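Local structure of protein kinase (Staphylococcus aureus subsp. aureus Mu50, 3PY9) at residues K156-L161 against F166-K171; K152-A157 against F201-G206. The protein is a membrane Ser/Thr kinase whose extracellular region of PASTA domains, the part described here, probably binds muropeptides of the cell wall. All blocks are in the same frame, centred on the assembly; numbering follows the deposited sequence.

Contact 1 (K156-L161 against F166-K171)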
# COMPACT_ATOMS: atom_id res chain seq x y z
N LYS A 156 -14.57 -18.20 19.64
CA LYS A 156 -14.44 -18.96 18.41
C LYS A 156 -14.43 -18.03 17.20
O LYS A 156 -13.68 -18.27 16.25
CB LYS A 156 -15.60 -19.97 18.29
CG LYS A 156 -15.85 -20.78 19.58
CD LYS A 156 -16.53 -22.13 19.34
CE LYS A 156 -17.98 -21.98 18.87
NZ LYS A 156 -18.78 -23.25 19.06
N ALA A 157 -15.24 -16.96 17.24
CA ALA A 157 -15.26 -15.98 16.15
C ALA A 157 -13.90 -15.30 16.03
O ALA A 157 -13.29 -15.32 14.96
CB ALA A 157 -16.37 -14.94 16.34
N LYS A 158 -13.44 -14.71 17.13
CA LYS A 158 -12.16 -14.02 17.17
C LYS A 158 -11.10 -14.95 16.61
O LYS A 158 -10.42 -14.60 15.67
CB LYS A 158 -11.81 -13.59 18.59
CG LYS A 158 -10.63 -12.63 18.66
CD LYS A 158 -10.11 -12.51 20.08
CE LYS A 158 -9.80 -11.07 20.47
NZ LYS A 158 -8.81 -10.34 19.61
N LYS A 159 -10.98 -16.15 17.18
CA LYS A 159 -9.93 -17.07 16.77
C LYS A 159 -10.01 -17.50 15.30
O LYS A 159 -8.99 -17.49 14.62
CB LYS A 159 -9.85 -18.27 17.72
CG LYS A 159 -8.80 -18.10 18.84
CD LYS A 159 -9.05 -19.09 20.00
CE LYS A 159 -7.92 -19.05 21.05
NZ LYS A 159 -6.67 -19.70 20.55
N ALA A 160 -11.20 -17.85 14.82
CA ALA A 160 -11.36 -18.27 13.42
C ALA A 160 -11.00 -17.16 12.45
O ALA A 160 -10.38 -17.42 11.42
CB ALA A 160 -12.77 -18.76 13.15
N LEU A 161 -11.36 -15.93 12.79
CA LEU A 161 -11.13 -14.80 11.88
C LEU A 161 -9.70 -14.27 11.97
O LEU A 161 -9.13 -13.84 10.96
CB LEU A 161 -12.18 -13.68 12.05
CG LEU A 161 -13.65 -14.02 11.79
CD1 LEU A 161 -14.55 -12.93 12.33
CD2 LEU A 161 -13.96 -14.23 10.32
N PHE A 166 -7.80 -11.48 9.59
CA PHE A 166 -8.62 -10.32 9.94
C PHE A 166 -8.19 -9.70 11.24
O PHE A 166 -7.70 -10.39 12.15
CB PHE A 166 -10.12 -10.66 9.99
CG PHE A 166 -10.70 -11.08 8.65
CD1 PHE A 166 -10.75 -10.18 7.60
CD2 PHE A 166 -11.18 -12.36 8.46
CE1 PHE A 166 -11.24 -10.57 6.34
CE2 PHE A 166 -11.70 -12.77 7.22
CZ PHE A 166 -11.73 -11.86 6.17
N LYS A 167 -8.37 -8.39 11.32
CA LYS A 167 -8.33 -7.65 12.57
C LYS A 167 -9.75 -7.67 13.19
O LYS A 167 -10.74 -7.42 12.51
CB LYS A 167 -7.84 -6.22 12.31
CG LYS A 167 -6.41 -6.16 11.72
CD LYS A 167 -6.24 -5.00 10.72
CE LYS A 167 -4.88 -5.05 9.99
NZ LYS A 167 -4.76 -6.11 8.93
N VAL A 168 -9.84 -8.02 14.47
CA VAL A 168 -11.13 -8.20 15.16
C VAL A 168 -11.29 -7.16 16.25
O VAL A 168 -10.42 -7.04 17.11
CB VAL A 168 -11.23 -9.60 15.80
CG1 VAL A 168 -12.33 -9.63 16.86
CG2 VAL A 168 -11.45 -10.70 14.75
N GLU A 169 -12.39 -6.42 16.22
CA GLU A 169 -12.72 -5.48 17.30
C GLU A 169 -14.04 -5.84 17.95
O GLU A 169 -14.92 -6.44 17.32
CB GLU A 169 -12.79 -4.05 16.78
CG GLU A 169 -11.46 -3.49 16.34
CD GLU A 169 -11.59 -2.06 15.83
OE1 GLU A 169 -12.75 -1.59 15.65
OE2 GLU A 169 -10.52 -1.41 15.62
N SER A 170 -14.19 -5.47 19.21
CA SER A 170 -15.42 -5.73 19.94
C SER A 170 -15.68 -4.69 21.02
O SER A 170 -14.75 -4.21 21.67
CB SER A 170 -15.40 -7.13 20.55
OG SER A 170 -14.52 -7.15 21.66
N LYS A 171 -16.96 -4.33 21.16
CA LYS A 171 -17.47 -3.67 22.36
C LYS A 171 -18.38 -4.70 23.01
O LYS A 171 -18.72 -5.72 22.40
CB LYS A 171 -18.30 -2.42 22.03
CG LYS A 171 -17.66 -1.36 21.14
CD LYS A 171 -18.69 -0.27 20.79
CE LYS A 171 -18.42 0.40 19.42
NZ LYS A 171 -17.29 1.41 19.35

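Contact 2 (K152-A157 against F201-G206)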
# COMPACT_ATOMS: atom_id res chain seq x y z
N LYS A 152 -23.18 -16.75 17.77
CA LYS A 152 -22.27 -17.83 18.15
C LYS A 152 -21.25 -17.29 19.15
O LYS A 152 -21.33 -16.13 19.56
CB LYS A 152 -21.61 -18.47 16.92
CG LYS A 152 -22.61 -19.14 15.96
CD LYS A 152 -22.69 -20.66 16.15
CE LYS A 152 -24.11 -21.15 15.87
NZ LYS A 152 -24.28 -22.63 15.78
N SER A 153 -20.30 -18.12 19.57
CA SER A 153 -19.31 -17.70 20.56
C SER A 153 -18.31 -16.70 19.97
O SER A 153 -17.72 -16.95 18.90
CB SER A 153 -18.55 -18.90 21.12
OG SER A 153 -17.27 -18.49 21.59
N PHE A 154 -18.13 -15.58 20.65
CA PHE A 154 -17.15 -14.60 20.20
C PHE A 154 -15.72 -15.16 20.19
O PHE A 154 -14.93 -14.84 19.29
CB PHE A 154 -17.24 -13.31 21.00
CG PHE A 154 -16.16 -12.32 20.66
CD1 PHE A 154 -16.10 -11.75 19.39
CD2 PHE A 154 -15.21 -11.95 21.60
CE1 PHE A 154 -15.11 -10.82 19.06
CE2 PHE A 154 -14.21 -11.02 21.28
CZ PHE A 154 -14.16 -10.46 20.01
N SER A 155 -15.39 -15.98 21.19
CA SER A 155 -14.04 -16.57 21.31
C SER A 155 -13.65 -17.34 20.07
O SER A 155 -12.55 -17.17 19.54
CB SER A 155 -13.96 -17.50 22.53
OG SER A 155 -13.78 -16.74 23.69
N LYS A 156 -14.57 -18.20 19.64
CA LYS A 156 -14.44 -18.96 18.41
C LYS A 156 -14.43 -18.03 17.20
O LYS A 156 -13.68 -18.27 16.25
CB LYS A 156 -15.60 -19.97 18.29
CG LYS A 156 -15.85 -20.78 19.58
CD LYS A 156 -16.53 -22.13 19.34
CE LYS A 156 -17.98 -21.98 18.87
NZ LYS A 156 -18.78 -23.25 19.06
N ALA A 157 -15.24 -16.96 17.24
CA ALA A 157 -15.26 -15.98 16.15
C ALA A 157 -13.90 -15.30 16.03
O ALA A 157 -13.29 -15.32 14.96
CB ALA A 157 -16.37 -14.94 16.34
N PHE A 201 -17.48 -6.46 16.24
CA PHE A 201 -18.39 -7.34 16.97
C PHE A 201 -19.05 -6.61 18.13
O PHE A 201 -18.40 -5.85 18.84
CB PHE A 201 -17.62 -8.53 17.54
CG PHE A 201 -17.30 -9.58 16.53
CD1 PHE A 201 -18.19 -10.60 16.28
CD2 PHE A 201 -16.09 -9.55 15.85
CE1 PHE A 201 -17.89 -11.59 15.35
CE2 PHE A 201 -15.78 -10.54 14.90
CZ PHE A 201 -16.68 -11.55 14.65
N VAL A 202 -20.34 -6.85 18.31
CA VAL A 202 -21.00 -6.49 19.56
C VAL A 202 -21.30 -7.79 20.28
O VAL A 202 -21.94 -8.69 19.73
CB VAL A 202 -22.25 -5.61 19.35
CG1 VAL A 202 -22.94 -5.31 20.69
CG2 VAL A 202 -21.86 -4.30 18.62
N VAL A 203 -20.78 -7.87 21.51
CA VAL A 203 -20.68 -9.11 22.27
C VAL A 203 -21.50 -9.01 23.57
O VAL A 203 -21.59 -7.95 24.20
CB VAL A 203 -19.20 -9.46 22.57
CG1 VAL A 203 -19.08 -10.78 23.33
CG2 VAL A 203 -18.39 -9.52 21.26
N SER A 204 -22.11 -10.14 23.93
CA SER A 204 -22.97 -10.20 25.10
C SER A 204 -22.16 -10.39 26.39
O SER A 204 -21.33 -11.31 26.49
CB SER A 204 -24.01 -11.32 24.94
OG SER A 204 -24.90 -11.37 26.05
N LYS A 205 -22.41 -9.51 27.35
CA LYS A 205 -21.91 -9.68 28.72
C LYS A 205 -23.06 -10.04 29.69
O LYS A 205 -23.04 -9.66 30.88
CB LYS A 205 -21.15 -8.43 29.18
CG LYS A 205 -21.92 -7.15 29.05
CD LYS A 205 -21.26 -6.06 29.86
CE LYS A 205 -21.76 -4.69 29.44
NZ LYS A 205 -21.22 -3.67 30.37
N GLY A 206 -24.04 -10.79 29.18
CA GLY A 206 -25.22 -11.20 29.95
C GLY A 206 -26.23 -10.11 30.28
O GLY A 206 -26.18 -9.00 29.73

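Contact 1 (K156-L161 against F166-K171)
Leu161 and Phe166 meet where helix 154-162 gives way to the turn that leads into strand 167-173, and they are held together by backbone and side chain alike. Phe166 N donates to Leu161 O over 3.0 Å, the nitrogen tilted 28° from the carbonyl plane, and the bond is somewhat bent, with an N-H...O angle of 148°. Leu161 O also lies 3.5 Å from Phe166 CB and sits obliquely to the ring. Phe166 places CG anti to its own carbonyl carbon (chi1 -65°), which brings the ring alongside Leu161, the two side chains crossing at a slant. There Leu161 CD2 rests 3.8 Å from Phe166 CD2. Leu161 CB approaches the same ring carbon, Phe166 CD2, at 4.0 Å. The pair closes the alpha-to-beta turn of a PASTA domain, a small fold in which one helix packs on a three-stranded sheet; Val144 and Val146 of strand 143-146 also touch Phe166. Farther along the strand, Val168 points toward the helix and divides its two methyls between neighbouring helical turns. Val168 CG2 comes to Leu161 CB at 4.1 Å, whereas Val168 CG1 reaches Lys158 CG at 3.9 Å. Lys158 therefore contributes aliphatic chain rather than charge: its first two torsions are extended, and bends at chi3 and chi4 turn the ammonium group to a salt bridge with Glu162 on the same helix. The buried Leu161 also packs on Phe149.

Contact 2 (K152-A157 against F201-G206)
Phe201, at the start of the segment, receives Phe154 of the helix in an edge-to-face stack. The ring centroids lie 5.2 Å apart with the planes at 64°, and Phe154 directs its CD1-CE1 edge at the face of Phe201, Phe154 CE1 coming within 3.6 Å of Phe201 CG. At the far end of the ring, Phe201 CZ meets Ala157 CB at 3.8 Å. One residue on, Val202 turns its side chain from the helix toward Ser185 of strand 183-187. These contacts join the first turn of the helix to the central strand of the PASTA domain's three-stranded sheet. Val203 again faces the helix and covers one face of the Phe154 ring: Val203 CG2 makes a CH-pi contact, 3.9 Å from the centroid and 21° off the ring normal. With CG anti to the backbone N (chi1 175°), the Phe154 ring extends toward the strand. Val203 CG1 packs against Phe154 CB at 3.9 Å. At Ser204 the strand ends in an ST turn, in which Ser204 OG accepts from Gly206 N at 3.3 Å; the same hydroxyl also bonds to Ile178 O. Lys205 reaches Asp243 in a salt bridge.

How the contacts relate
From its N-terminal end, helix 154-162 enters contact 2 first and contact 1 after it, the two overlapping at Lys156 and Ala157. Contact 1 closes a short loop of four residues, 162-165, joining the helix to the strand that follows. Contact 2 closes one of 43 residues, which takes in the rest of the helix and strands 167-173, 183-187 and 191-194 before returning on strand 198-204; the four-residue connection lies wholly within it. Strands 167-173 and 198-204 run parallel as neighbours, with probable backbone hydrogen bonds Glu169 O to Phe201 N and Lys171 O to Val203 N. Leu161 packs on Phe201 and Ser170 on Phe154, making the two contacts one continuous interface.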